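Side-chain contacts in telomerase reverse transcriptase (Takifugu rubripes, PDB 4LMO), which copies a template within its RNA subunit to add telomeric repeats to chromosome ends, and is represented here by its RNA-binding domain: residues A[34-38]-A[39-43]; A[65-68]-A[69-73]; A[143-146]-A[147-151]; A[192-195]-A[196-200]; A[244-247]-A[248-252]. All coordinates share one frame; numbering follows the deposited sequence.

Contact 1. Residues A[34-38]-A[39-43]; sequences GFRKI and QGRDL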
# COMPACT_ATOMS: atom_id res chain seq x y z
N GLY A 34 -11.91 0.80 -23.45
CA GLY A 34 -12.16 1.45 -22.16
C GLY A 34 -11.36 0.90 -21.00
O GLY A 34 -10.13 0.91 -21.02
N PHE A 35 -12.07 0.43 -19.98
CA PHE A 35 -11.46 -0.02 -18.73
C PHE A 35 -12.09 -1.29 -18.17
O PHE A 35 -13.24 -1.61 -18.48
CB PHE A 35 -11.51 1.09 -17.68
CG PHE A 35 -10.82 2.35 -18.11
CD1 PHE A 35 -9.43 2.45 -18.06
CD2 PHE A 35 -11.55 3.43 -18.58
CE1 PHE A 35 -8.79 3.60 -18.47
CE2 PHE A 35 -10.92 4.59 -18.99
CZ PHE A 35 -9.53 4.67 -18.94
N ARG A 36 -11.32 -2.01 -17.36
CA ARG A 36 -11.81 -3.21 -16.68
C ARG A 36 -11.16 -3.40 -15.31
O ARG A 36 -10.04 -2.94 -15.06
CB ARG A 36 -11.61 -4.46 -17.55
CG ARG A 36 -10.16 -4.86 -17.81
CD ARG A 36 -10.09 -6.26 -18.39
NE ARG A 36 -8.72 -6.72 -18.61
CZ ARG A 36 -7.98 -7.34 -17.70
NH1 ARG A 36 -8.46 -7.59 -16.49
NH2 ARG A 36 -6.74 -7.72 -18.00
N LYS A 37 -11.88 -4.09 -14.42
CA LYS A 37 -11.40 -4.46 -13.09
C LYS A 37 -10.14 -5.30 -13.23
O LYS A 37 -10.00 -6.04 -14.21
CB LYS A 37 -12.48 -5.27 -12.38
CG LYS A 37 -12.62 -5.01 -10.89
CD LYS A 37 -13.85 -4.16 -10.59
CE LYS A 37 -14.20 -4.22 -9.11
NZ LYS A 37 -15.56 -3.69 -8.83
N ILE A 38 -9.22 -5.20 -12.27
CA ILE A 38 -7.98 -6.00 -12.33
C ILE A 38 -8.10 -7.35 -11.64
O ILE A 38 -8.72 -7.47 -10.58
CB ILE A 38 -6.72 -5.22 -11.87
CG1 ILE A 38 -6.68 -5.05 -10.35
CG2 ILE A 38 -6.62 -3.89 -12.59
CD1 ILE A 38 -5.28 -4.86 -9.80
N GLN A 39 -7.51 -8.37 -12.26
CA GLN A 39 -7.56 -9.74 -11.75
C GLN A 39 -6.19 -10.19 -11.24
O GLN A 39 -5.20 -9.47 -11.40
CB GLN A 39 -8.08 -10.70 -12.82
CG GLN A 39 -9.42 -10.31 -13.44
CD GLN A 39 -10.57 -10.25 -12.44
OE1 GLN A 39 -10.58 -10.97 -11.44
NE2 GLN A 39 -11.54 -9.38 -12.71
N GLY A 40 -6.14 -11.37 -10.62
CA GLY A 40 -4.90 -11.91 -10.05
C GLY A 40 -3.73 -11.92 -11.02
O GLY A 40 -2.61 -11.55 -10.66
N ARG A 41 -4.00 -12.34 -12.25
CA ARG A 41 -3.02 -12.36 -13.34
C ARG A 41 -2.48 -10.95 -13.64
O ARG A 41 -1.28 -10.78 -13.88
CB ARG A 41 -3.67 -13.00 -14.57
CG ARG A 41 -3.12 -12.61 -15.93
CD ARG A 41 -4.17 -12.83 -17.01
NE ARG A 41 -5.12 -11.72 -17.11
CZ ARG A 41 -6.31 -11.67 -16.50
NH1 ARG A 41 -7.08 -10.60 -16.67
NH2 ARG A 41 -6.74 -12.66 -15.74
N ASP A 42 -3.36 -9.96 -13.60
CA ASP A 42 -2.98 -8.56 -13.79
C ASP A 42 -2.02 -8.10 -12.69
O ASP A 42 -1.02 -7.43 -12.97
CB ASP A 42 -4.21 -7.64 -13.83
CG ASP A 42 -5.15 -7.97 -14.97
OD1 ASP A 42 -4.69 -8.16 -16.12
OD2 ASP A 42 -6.38 -8.02 -14.73
N LEU A 43 -2.33 -8.46 -11.44
CA LEU A 43 -1.50 -8.09 -10.29
C LEU A 43 -0.10 -8.69 -10.36
O LEU A 43 0.88 -8.01 -10.07
CB LEU A 43 -2.18 -8.44 -8.96
CG LEU A 43 -1.47 -7.96 -7.69
CD1 LEU A 43 -1.26 -6.45 -7.70
CD2 LEU A 43 -2.23 -8.38 -6.45

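Contact 2. Residues A[65-68]-A[69-73]; sequences LPRR and FFNMV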
# COMPACT_ATOMS: atom_id res chain seq x y z
N LEU A 65 1.95 -16.29 -18.93
CA LEU A 65 2.67 -16.46 -17.66
C LEU A 65 3.40 -17.81 -17.62
O LEU A 65 2.79 -18.84 -17.92
CB LEU A 65 1.70 -16.37 -16.48
CG LEU A 65 1.16 -15.01 -16.04
CD1 LEU A 65 0.04 -15.19 -15.03
CD2 LEU A 65 2.26 -14.12 -15.48
N PRO A 66 4.69 -17.79 -17.26
CA PRO A 66 5.43 -19.04 -16.99
C PRO A 66 4.72 -19.86 -15.91
O PRO A 66 3.95 -19.31 -15.11
CB PRO A 66 6.78 -18.54 -16.46
CG PRO A 66 6.94 -17.19 -17.07
CD PRO A 66 5.56 -16.61 -17.12
N ARG A 67 4.98 -21.17 -15.89
CA ARG A 67 4.28 -22.08 -14.97
C ARG A 67 4.42 -21.66 -13.51
O ARG A 67 3.44 -21.72 -12.75
CB ARG A 67 4.76 -23.53 -15.16
CG ARG A 67 3.75 -24.56 -14.68
CD ARG A 67 4.33 -25.97 -14.68
NE ARG A 67 3.52 -26.87 -13.87
CZ ARG A 67 3.76 -27.17 -12.59
NH1 ARG A 67 4.80 -26.65 -11.95
NH2 ARG A 67 2.95 -28.01 -11.95
N ARG A 68 5.62 -21.21 -13.13
CA ARG A 68 5.91 -20.74 -11.77
C ARG A 68 4.96 -19.61 -11.35
O ARG A 68 4.39 -19.65 -10.26
CB ARG A 68 7.36 -20.27 -11.68
CG ARG A 68 7.92 -20.23 -10.26
CD ARG A 68 9.22 -19.44 -10.17
NE ARG A 68 10.35 -20.11 -10.81
CZ ARG A 68 11.25 -20.86 -10.17
NH1 ARG A 68 11.15 -21.06 -8.86
NH2 ARG A 68 12.24 -21.42 -10.85
N PHE A 69 4.80 -18.63 -12.23
CA PHE A 69 3.97 -17.46 -11.95
C PHE A 69 2.49 -17.72 -12.22
O PHE A 69 1.63 -17.08 -11.61
CB PHE A 69 4.48 -16.24 -12.73
CG PHE A 69 5.83 -15.76 -12.28
CD1 PHE A 69 6.99 -16.30 -12.83
CD2 PHE A 69 5.95 -14.79 -11.29
CE1 PHE A 69 8.24 -15.86 -12.41
CE2 PHE A 69 7.20 -14.35 -10.87
CZ PHE A 69 8.35 -14.89 -11.43
N PHE A 70 2.20 -18.66 -13.12
CA PHE A 70 0.82 -19.08 -13.38
C PHE A 70 0.18 -19.72 -12.15
O PHE A 70 -1.00 -19.52 -11.89
CB PHE A 70 0.74 -20.04 -14.57
CG PHE A 70 -0.66 -20.52 -14.87
CD1 PHE A 70 -1.05 -21.82 -14.55
CD2 PHE A 70 -1.59 -19.66 -15.44
CE1 PHE A 70 -2.34 -22.26 -14.82
CE2 PHE A 70 -2.88 -20.09 -15.71
CZ PHE A 70 -3.26 -21.39 -15.39
N ASN A 71 0.97 -20.48 -11.40
CA ASN A 71 0.47 -21.13 -10.19
C ASN A 71 0.18 -20.17 -9.04
O ASN A 71 -0.50 -20.53 -8.08
CB ASN A 71 1.44 -22.23 -9.74
CG ASN A 71 1.45 -23.41 -10.70
OD1 ASN A 71 2.51 -23.99 -10.97
ND2 ASN A 71 0.28 -23.78 -11.21
N MET A 72 0.68 -18.93 -9.16
CA MET A 72 0.46 -17.90 -8.15
C MET A 72 -0.87 -17.16 -8.35
O MET A 72 -1.33 -16.45 -7.45
CB MET A 72 1.60 -16.87 -8.17
CG MET A 72 3.00 -17.44 -8.02
SD MET A 72 4.23 -16.14 -8.21
CE MET A 72 5.74 -17.10 -8.33
N VAL A 73 -1.48 -17.33 -9.52
CA VAL A 73 -2.73 -16.65 -9.87
C VAL A 73 -3.82 -16.74 -8.79
O VAL A 73 -4.38 -15.71 -8.40
CB VAL A 73 -3.27 -17.08 -11.26
CG1 VAL A 73 -4.67 -16.53 -11.51
CG2 VAL A 73 -2.34 -16.62 -12.37

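Contact 3. Residues A[143-146]-A[147-151]; sequences HNRL and LYFAR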
# COMPACT_ATOMS: atom_id res chain seq x y z
N HIS A 143 7.08 -16.55 11.32
CA HIS A 143 8.37 -15.87 11.49
C HIS A 143 8.58 -14.78 10.46
O HIS A 143 9.01 -13.68 10.80
CB HIS A 143 9.49 -16.90 11.44
CG HIS A 143 10.87 -16.31 11.25
ND1 HIS A 143 11.48 -16.27 10.05
CD2 HIS A 143 11.75 -15.73 12.16
CE1 HIS A 143 12.69 -15.69 10.19
NE2 HIS A 143 12.85 -15.36 11.48
N ASN A 144 8.25 -15.07 9.20
CA ASN A 144 8.42 -14.10 8.11
C ASN A 144 7.44 -12.91 8.17
O ASN A 144 7.82 -11.79 7.83
CB ASN A 144 8.35 -14.79 6.74
CG ASN A 144 9.64 -15.50 6.37
OD1 ASN A 144 9.73 -16.13 5.32
ND2 ASN A 144 10.65 -15.39 7.23
N ARG A 145 6.20 -13.16 8.59
CA ARG A 145 5.22 -12.09 8.73
C ARG A 145 5.62 -11.12 9.84
O ARG A 145 5.49 -9.90 9.69
CB ARG A 145 3.81 -12.64 8.98
CG ARG A 145 2.71 -11.62 8.73
CD ARG A 145 1.39 -12.00 9.36
NE ARG A 145 1.42 -11.86 10.82
CZ ARG A 145 1.31 -12.87 11.67
NH1 ARG A 145 1.16 -14.11 11.22
NH2 ARG A 145 1.35 -12.65 12.98
N LEU A 146 6.11 -11.67 10.95
CA LEU A 146 6.48 -10.87 12.12
C LEU A 146 7.74 -10.02 11.89
O LEU A 146 7.80 -8.87 12.32
CB LEU A 146 6.65 -11.75 13.36
CG LEU A 146 5.38 -12.31 14.01
CD1 LEU A 146 5.72 -13.38 15.03
CD2 LEU A 146 4.54 -11.20 14.65
N LEU A 147 8.73 -10.60 11.21
CA LEU A 147 9.93 -9.85 10.82
C LEU A 147 9.58 -8.68 9.91
O LEU A 147 10.14 -7.58 10.05
CB LEU A 147 10.95 -10.75 10.12
CG LEU A 147 12.14 -11.25 10.94
CD1 LEU A 147 13.03 -12.12 10.07
CD2 LEU A 147 12.94 -10.10 11.54
N TYR A 148 8.65 -8.92 8.99
CA TYR A 148 8.25 -7.90 8.03
C TYR A 148 7.43 -6.80 8.69
O TYR A 148 7.61 -5.62 8.37
CB TYR A 148 7.48 -8.53 6.87
CG TYR A 148 7.30 -7.58 5.71
CD1 TYR A 148 8.30 -7.42 4.75
CD2 TYR A 148 6.13 -6.83 5.57
CE1 TYR A 148 8.15 -6.55 3.69
CE2 TYR A 148 5.96 -5.95 4.51
CZ TYR A 148 6.97 -5.82 3.57
OH TYR A 148 6.81 -4.95 2.53
N PHE A 149 6.56 -7.18 9.62
CA PHE A 149 5.75 -6.22 10.38
C PHE A 149 6.65 -5.28 11.19
O PHE A 149 6.36 -4.09 11.33
CB PHE A 149 4.76 -6.95 11.29
CG PHE A 149 3.49 -7.39 10.60
CD1 PHE A 149 3.44 -7.54 9.21
CD2 PHE A 149 2.35 -7.67 11.34
CE1 PHE A 149 2.27 -7.96 8.59
CE2 PHE A 149 1.18 -8.09 10.72
CZ PHE A 149 1.14 -8.23 9.34
N ALA A 150 7.74 -5.83 11.72
CA ALA A 150 8.74 -5.05 12.45
C ALA A 150 9.50 -4.10 11.52
O ALA A 150 9.89 -3.01 11.94
CB ALA A 150 9.71 -5.97 13.17
N ARG A 151 9.69 -4.52 10.27
CA ARG A 151 10.37 -3.70 9.27
C ARG A 151 9.52 -2.50 8.86
O ARG A 151 10.04 -1.41 8.64
CB ARG A 151 10.74 -4.52 8.03
CG ARG A 151 11.68 -5.68 8.31
CD ARG A 151 13.11 -5.22 8.52
NE ARG A 151 13.86 -6.11 9.41
CZ ARG A 151 14.32 -7.32 9.08
NH1 ARG A 151 14.08 -7.83 7.87
NH2 ARG A 151 15.00 -8.02 9.97

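Contact 4. Residues A[192-195]-A[196-200]; sequences SELS and YRTQI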
# COMPACT_ATOMS: atom_id res chain seq x y z
N SER A 192 21.52 -21.14 -8.00
CA SER A 192 20.81 -20.33 -9.01
C SER A 192 19.30 -20.32 -8.79
O SER A 192 18.63 -19.33 -9.07
CB SER A 192 21.13 -20.81 -10.42
OG SER A 192 20.49 -22.04 -10.71
N GLU A 193 18.77 -21.44 -8.29
CA GLU A 193 17.36 -21.54 -7.93
C GLU A 193 17.05 -20.72 -6.68
O GLU A 193 16.04 -20.01 -6.64
CB GLU A 193 16.95 -23.01 -7.76
CG GLU A 193 15.51 -23.24 -7.29
CD GLU A 193 14.46 -22.75 -8.27
OE1 GLU A 193 14.80 -22.39 -9.42
OE2 GLU A 193 13.27 -22.73 -7.89
N LEU A 194 17.90 -20.84 -5.67
CA LEU A 194 17.76 -20.04 -4.44
C LEU A 194 17.84 -18.55 -4.75
O LEU A 194 17.05 -17.76 -4.22
CB LEU A 194 18.82 -20.44 -3.40
CG LEU A 194 18.84 -19.68 -2.07
CD1 LEU A 194 17.51 -19.77 -1.33
CD2 LEU A 194 19.98 -20.17 -1.18
N SER A 195 18.78 -18.18 -5.61
CA SER A 195 18.97 -16.80 -6.07
C SER A 195 17.73 -16.27 -6.80
O SER A 195 17.35 -15.11 -6.63
CB SER A 195 20.20 -16.71 -6.97
OG SER A 195 20.25 -15.47 -7.67
N TYR A 196 17.11 -17.12 -7.60
CA TYR A 196 15.91 -16.76 -8.34
C TYR A 196 14.68 -16.68 -7.43
O TYR A 196 13.81 -15.82 -7.62
CB TYR A 196 15.67 -17.74 -9.49
CG TYR A 196 14.60 -17.30 -10.48
CD1 TYR A 196 14.67 -16.05 -11.11
CD2 TYR A 196 13.54 -18.14 -10.80
CE1 TYR A 196 13.70 -15.66 -12.02
CE2 TYR A 196 12.57 -17.75 -11.71
CZ TYR A 196 12.65 -16.51 -12.31
OH TYR A 196 11.69 -16.13 -13.21
N ARG A 197 14.62 -17.57 -6.44
CA ARG A 197 13.59 -17.53 -5.41
C ARG A 197 13.70 -16.25 -4.57
O ARG A 197 12.68 -15.61 -4.27
CB ARG A 197 13.64 -18.79 -4.53
CG ARG A 197 12.58 -19.82 -4.91
CD ARG A 197 13.12 -21.24 -5.08
NE ARG A 197 13.22 -21.99 -3.84
CZ ARG A 197 13.17 -23.32 -3.75
NH1 ARG A 197 13.00 -24.07 -4.83
NH2 ARG A 197 13.28 -23.91 -2.57
N THR A 198 14.93 -15.87 -4.23
CA THR A 198 15.22 -14.63 -3.50
C THR A 198 14.82 -13.39 -4.32
O THR A 198 14.26 -12.43 -3.78
CB THR A 198 16.71 -14.55 -3.10
OG1 THR A 198 17.12 -15.78 -2.50
CG2 THR A 198 16.96 -13.41 -2.11
N GLN A 199 15.12 -13.43 -5.62
CA GLN A 199 14.79 -12.37 -6.56
C GLN A 199 13.27 -12.10 -6.62
O GLN A 199 12.84 -10.94 -6.54
CB GLN A 199 15.33 -12.72 -7.95
CG GLN A 199 15.09 -11.68 -9.04
CD GLN A 199 15.65 -12.12 -10.38
OE1 GLN A 199 16.85 -12.34 -10.53
NE2 GLN A 199 14.77 -12.24 -11.37
N ILE A 200 12.49 -13.17 -6.75
CA ILE A 200 11.03 -13.05 -6.82
C ILE A 200 10.46 -12.50 -5.50
O ILE A 200 9.66 -11.57 -5.51
CB ILE A 200 10.34 -14.39 -7.18
CG1 ILE A 200 10.82 -14.90 -8.53
CG2 ILE A 200 8.83 -14.23 -7.21
CD1 ILE A 200 10.56 -16.38 -8.77

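Contact 5. Residues A[244-247]-A[248-252]; sequences LQDL and AFRSH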
# COMPACT_ATOMS: atom_id res chain seq x y z
N LEU A 244 -9.01 21.28 7.07
CA LEU A 244 -8.04 22.33 7.38
C LEU A 244 -7.81 23.27 6.20
O LEU A 244 -7.74 24.49 6.37
CB LEU A 244 -6.70 21.75 7.86
CG LEU A 244 -6.61 21.16 9.27
CD1 LEU A 244 -5.32 20.37 9.42
CD2 LEU A 244 -6.70 22.24 10.34
N GLN A 245 -7.68 22.70 5.00
CA GLN A 245 -7.52 23.48 3.77
C GLN A 245 -8.73 24.37 3.51
O GLN A 245 -8.58 25.54 3.15
CB GLN A 245 -7.27 22.56 2.57
CG GLN A 245 -5.90 21.91 2.55
CD GLN A 245 -4.77 22.92 2.46
OE1 GLN A 245 -4.72 23.72 1.52
NE2 GLN A 245 -3.87 22.90 3.42
N ASP A 246 -9.92 23.81 3.71
CA ASP A 246 -11.18 24.52 3.50
C ASP A 246 -11.33 25.74 4.41
O ASP A 246 -11.63 26.84 3.94
CB ASP A 246 -12.36 23.57 3.68
CG ASP A 246 -13.69 24.22 3.37
OD1 ASP A 246 -13.80 24.88 2.31
OD2 ASP A 246 -14.63 24.07 4.18
N LEU A 247 -11.12 25.54 5.71
CA LEU A 247 -11.28 26.60 6.71
C LEU A 247 -10.18 27.66 6.62
O LEU A 247 -10.40 28.82 6.95
CB LEU A 247 -11.31 26.01 8.13
CG LEU A 247 -12.45 25.07 8.52
CD1 LEU A 247 -12.05 24.27 9.75
CD2 LEU A 247 -13.75 25.82 8.77
N ALA A 248 -9.00 27.25 6.16
CA ALA A 248 -7.88 28.17 5.97
C ALA A 248 -8.10 29.08 4.77
O ALA A 248 -7.66 30.24 4.77
CB ALA A 248 -6.57 27.40 5.82
N PHE A 249 -8.79 28.57 3.75
CA PHE A 249 -9.01 29.30 2.50
C PHE A 249 -10.43 29.88 2.37
O PHE A 249 -10.83 30.31 1.29
CB PHE A 249 -8.65 28.44 1.29
CG PHE A 249 -7.17 28.31 1.06
CD1 PHE A 249 -6.50 29.23 0.26
CD2 PHE A 249 -6.44 27.28 1.64
CE1 PHE A 249 -5.14 29.13 0.04
CE2 PHE A 249 -5.08 27.17 1.43
CZ PHE A 249 -4.42 28.09 0.63
N ARG A 250 -11.17 29.88 3.47
CA ARG A 250 -12.49 30.52 3.52
C ARG A 250 -12.43 31.86 4.25
O ARG A 250 -13.09 32.82 3.85
CB ARG A 250 -13.51 29.60 4.20
CG ARG A 250 -14.46 28.91 3.23
CD ARG A 250 -14.95 27.57 3.76
NE ARG A 250 -15.09 27.53 5.21
CZ ARG A 250 -16.19 27.89 5.88
NH1 ARG A 250 -17.26 28.33 5.23
NH2 ARG A 250 -16.21 27.81 7.20
N SER A 251 -11.63 31.91 5.32
CA SER A 251 -11.43 33.14 6.08
C SER A 251 -10.60 34.15 5.29
O SER A 251 -10.82 35.36 5.39
CB SER A 251 -10.74 32.82 7.42
OG SER A 251 -10.66 33.97 8.24
N HIS A 252 -9.65 33.64 4.51
CA HIS A 252 -8.76 34.48 3.70
C HIS A 252 -9.32 34.74 2.32
O HIS A 252 -8.81 35.60 1.59
CB HIS A 252 -7.38 33.84 3.61
CG HIS A 252 -6.65 33.77 4.93
ND1 HIS A 252 -6.93 32.85 5.87
CD2 HIS A 252 -5.62 34.56 5.44
CE1 HIS A 252 -6.13 33.04 6.93
NE2 HIS A 252 -5.32 34.08 6.66

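Contact 1. Residues A[34-38]-A[39-43]
Arg36 and Asp42 approach from opposite directions across the turn that leads from a short strand into a helix, and the guanidinium grips the carboxylate end-on with two nitrogens. In this salt bridge Arg36 NH1 lies 2.8 Å from Asp42 OD2, and Arg36 NH2 lies 2.8 Å from Asp42 OD1. Both oxygens are met on their syn sides, but the fit is twisted, with the guanidinium and carboxylate planes 40° apart. The long, extended arginine suits this span, and the grip fixes the rotation of the short carboxylate. Arg41 NH1 comes within 3.2 Å of Arg36 NH2; the two cations share Asp42, whose OD2 lies out of the Arg41 guanidinium plane, and the three form a salt-bridge network at a strand-to-helix connection.

Hydrogen bonding adds a second role for Asp42. Its OD2 also accepts the backbone N of the N-cap residue Gln39 at 2.7 Å, on the anti side and nearly straight (170°), so this oxygen ties the start of the helix to the turn.

Apolar packing is slight here: Ile38 CB rests 4.0 Å from Asp42 CB, and the branched, buried Ile38 touches Leu80 and Leu55. Tyr54 OH bonds to Asp42 OD1, strand 29-30 pairs with Arg36 through Lys29, and helix 73-85 lies against Ile38 and, from helix 40-48, Leu43.

Contact 2. Residues A[65-68]-A[69-73]
Leu65 leans forward against the short helix that follows it. Its CB stands 4.2 Å from Phe70 CB, and its two methyls then divide: CD2 reaches Phe69 CB at 4.1 Å, while CD1 goes on to Val73 CG2 at 3.8 Å. With CG beside the backbone N (chi1 -75°), the forked leucine can touch both residues at once. Pro66 sets its CB at the edge of the Phe69 ring; at the N-cap position, proline's missing N-H costs no helical hydrogen bond.

This is the single turn of helix 67-70, in a region that by similarity interacts with the RNA template. Two backbone bonds close it, Phe70 N to Pro66 O at 2.7 Å and Asn71 N to Arg67 O at 3.1 Å, and a type I turn from Phe70 to Val73 carries the chain onward.

Arg67 is extended, and Asn71 OD1 sits over one face of its guanidinium, 3.6 Å from NH1, with the amide and guanidinium planes 80° apart. Met72, long and flexible, lays its CG 3.4 Å from Arg68 O. The Arg68 guanidinium is held by Leu181 O and Glu193, while the buried Phe69 ring meets Phe49 edge-to-face and also touches Phe48.

Contact 3. Residues A[143-146]-A[147-151]
Arg145 lays its aliphatic chain over one face of the Phe149 ring, one helical turn further on. CG makes a CH-pi contact, 4.0 Å from the ring centroid and 25° off the normal, displaced toward the rim on the CE1 and CZ side. Farther out, CD lies 3.8 Å from Phe149 CZ, and NE is 3.8 Å from CE2. The guanidinium turns its edge to that atom, its plane 66° from the ring's. A chi1 of -163° starts the chain along the helix, and the bend at chi3 lets it pass the ring. Arginine suits the place because its methylenes can pack on an aromatic while its charged end turns to Glu142; NE is buried without a partner.

On another side of the helix His143 and Leu147 run side by side, pointing the same way, with His143 NE2 3.5 Å from Leu147 CD1.

In the next shell Glu142 takes the Arg145 charge in a salt bridge, Leu131 and Trp139 touch the same arginine, and Leu130 and Tyr123 pack on the Phe149 ring. Tyr148 bonds through OH to Leu205 O. Regular i to i+4 backbone bonds, such as Phe149 N to Arg145 O at 2.9 Å, run beneath: one helix packed among the others of the largely helical telomerase RNA-binding domain.

Contact 4. Residues A[192-195]-A[196-200]
Ser192 meets Tyr196 through its carbonyl, which accepts Tyr196 N at 3.1 Å as one rung of the alpha-helical ladder. Next, Glu193 offers both backbone and side chain to Arg197. Its O takes Arg197 N at 2.8 Å. Its carboxylate is carried forward by CG anti to the backbone N and a bend at chi2, which set OE2 3.2 Å from Arg197 CD, at the edge of the guanidinium and near its plane. The ionic bond from NH1 to OE2 is straight (166°) but weak at 3.4 Å, and the two planes stand nearly perpendicular, 88° apart. Each partner has a stronger outside tie: Glu193 OE2 forms a salt bridge with Arg68, and Arg197 NH2 bonds to Asn176 OD1. A glutamate suits this site because it can share one carboxylate between two cations, and the pairing probably tempers its charge.

This is the opening part of the long helix 191-220 of the RNA-binding domain, where residues up to Tyr196 belong to a region that by similarity interacts with the RNA template.

Leu194 contributes its carbonyl, whose O accepts twice from Thr198: N at 2.8 Å and OG1 at 2.6 Å, from opposite faces of the carbonyl plane. With OG1 beside the backbone N (chi1 -48°), the threonine hydroxyl folds back onto its own helix. Ser195 O completes the sequence, receiving Gln199 N at 3.0 Å.

Contact 5. Residues A[244-247]-A[248-252]
A chi1 of -176° swings the Asp246 carboxylate along the helix toward Arg250, whose own chi1 (-103°) and nearly extended chi2 bring CD back to meet it; the bend at chi3 (33°) then turns NE. The two side chains come together mainly through carbon: Asp246 OD1 lies 3.3 Å from Arg250 CD. The charged partners, OD2 and NE, are 3.6 Å apart in a long salt bridge. Since OD2 lies well out of the guanidinium plane, no N-H points at it, and the attraction is one of charge alone; NE is buried without a hydrogen-bond partner. Acid and base one turn apart are well placed for such a link, yet this one is loose and its grip probably slight.

Leu247 runs beside the same arginine, and its CD2 touches NH2 at 3.5 Å, at the edge of the guanidinium. Its apolar side chain also meets Leu109 and Phe112 of helix 109-112, a setting that suits a leucine. Ala248 touches Leu109 too, and its small size suits that close approach.

Gln245 and Phe249 likewise lie side by side. The amide OE1 stands 3.5 Å from Phe249 CE2, while Gln245 O lies at the ring's edge, in its plane.

Along the backbone, Ala248 N to Leu244 O (3.0 Å) is a regular rung, but Phe249 N is shared between Gln245 O and, weakly, Asp246 O. The His252 ring then turns back, ND1 giving a bond to Ala248 O at 2.9 Å. A shared N-H and a side chain taking up a late carbonyl are consistent with the last turn of helix 238-251, near the end of the chain.

Overall arrangement
The five contacts follow one another in series along the chain. Contacts 1 and 2 adjoin, their centres about 16 Å apart, where Arg41 CG packs on Leu65 CD1 at 4.2 Å. Contact 2 is bound more firmly to contact 4, with centres about 15 Å apart: Arg68 NH1 reaches Glu193 OE2 at 2.9 Å, and Phe69 CE1 packs on Tyr196 OH at 3.5 Å. This joins two regions that by similarity interact with the RNA template. Contact 3 touches none of the others; its nearest atoms are about 10 Å from contact 4. Contact 5 lies across the chain's centre from contacts 2, 3 and 4, its centre about 53 Å from that of contact 4.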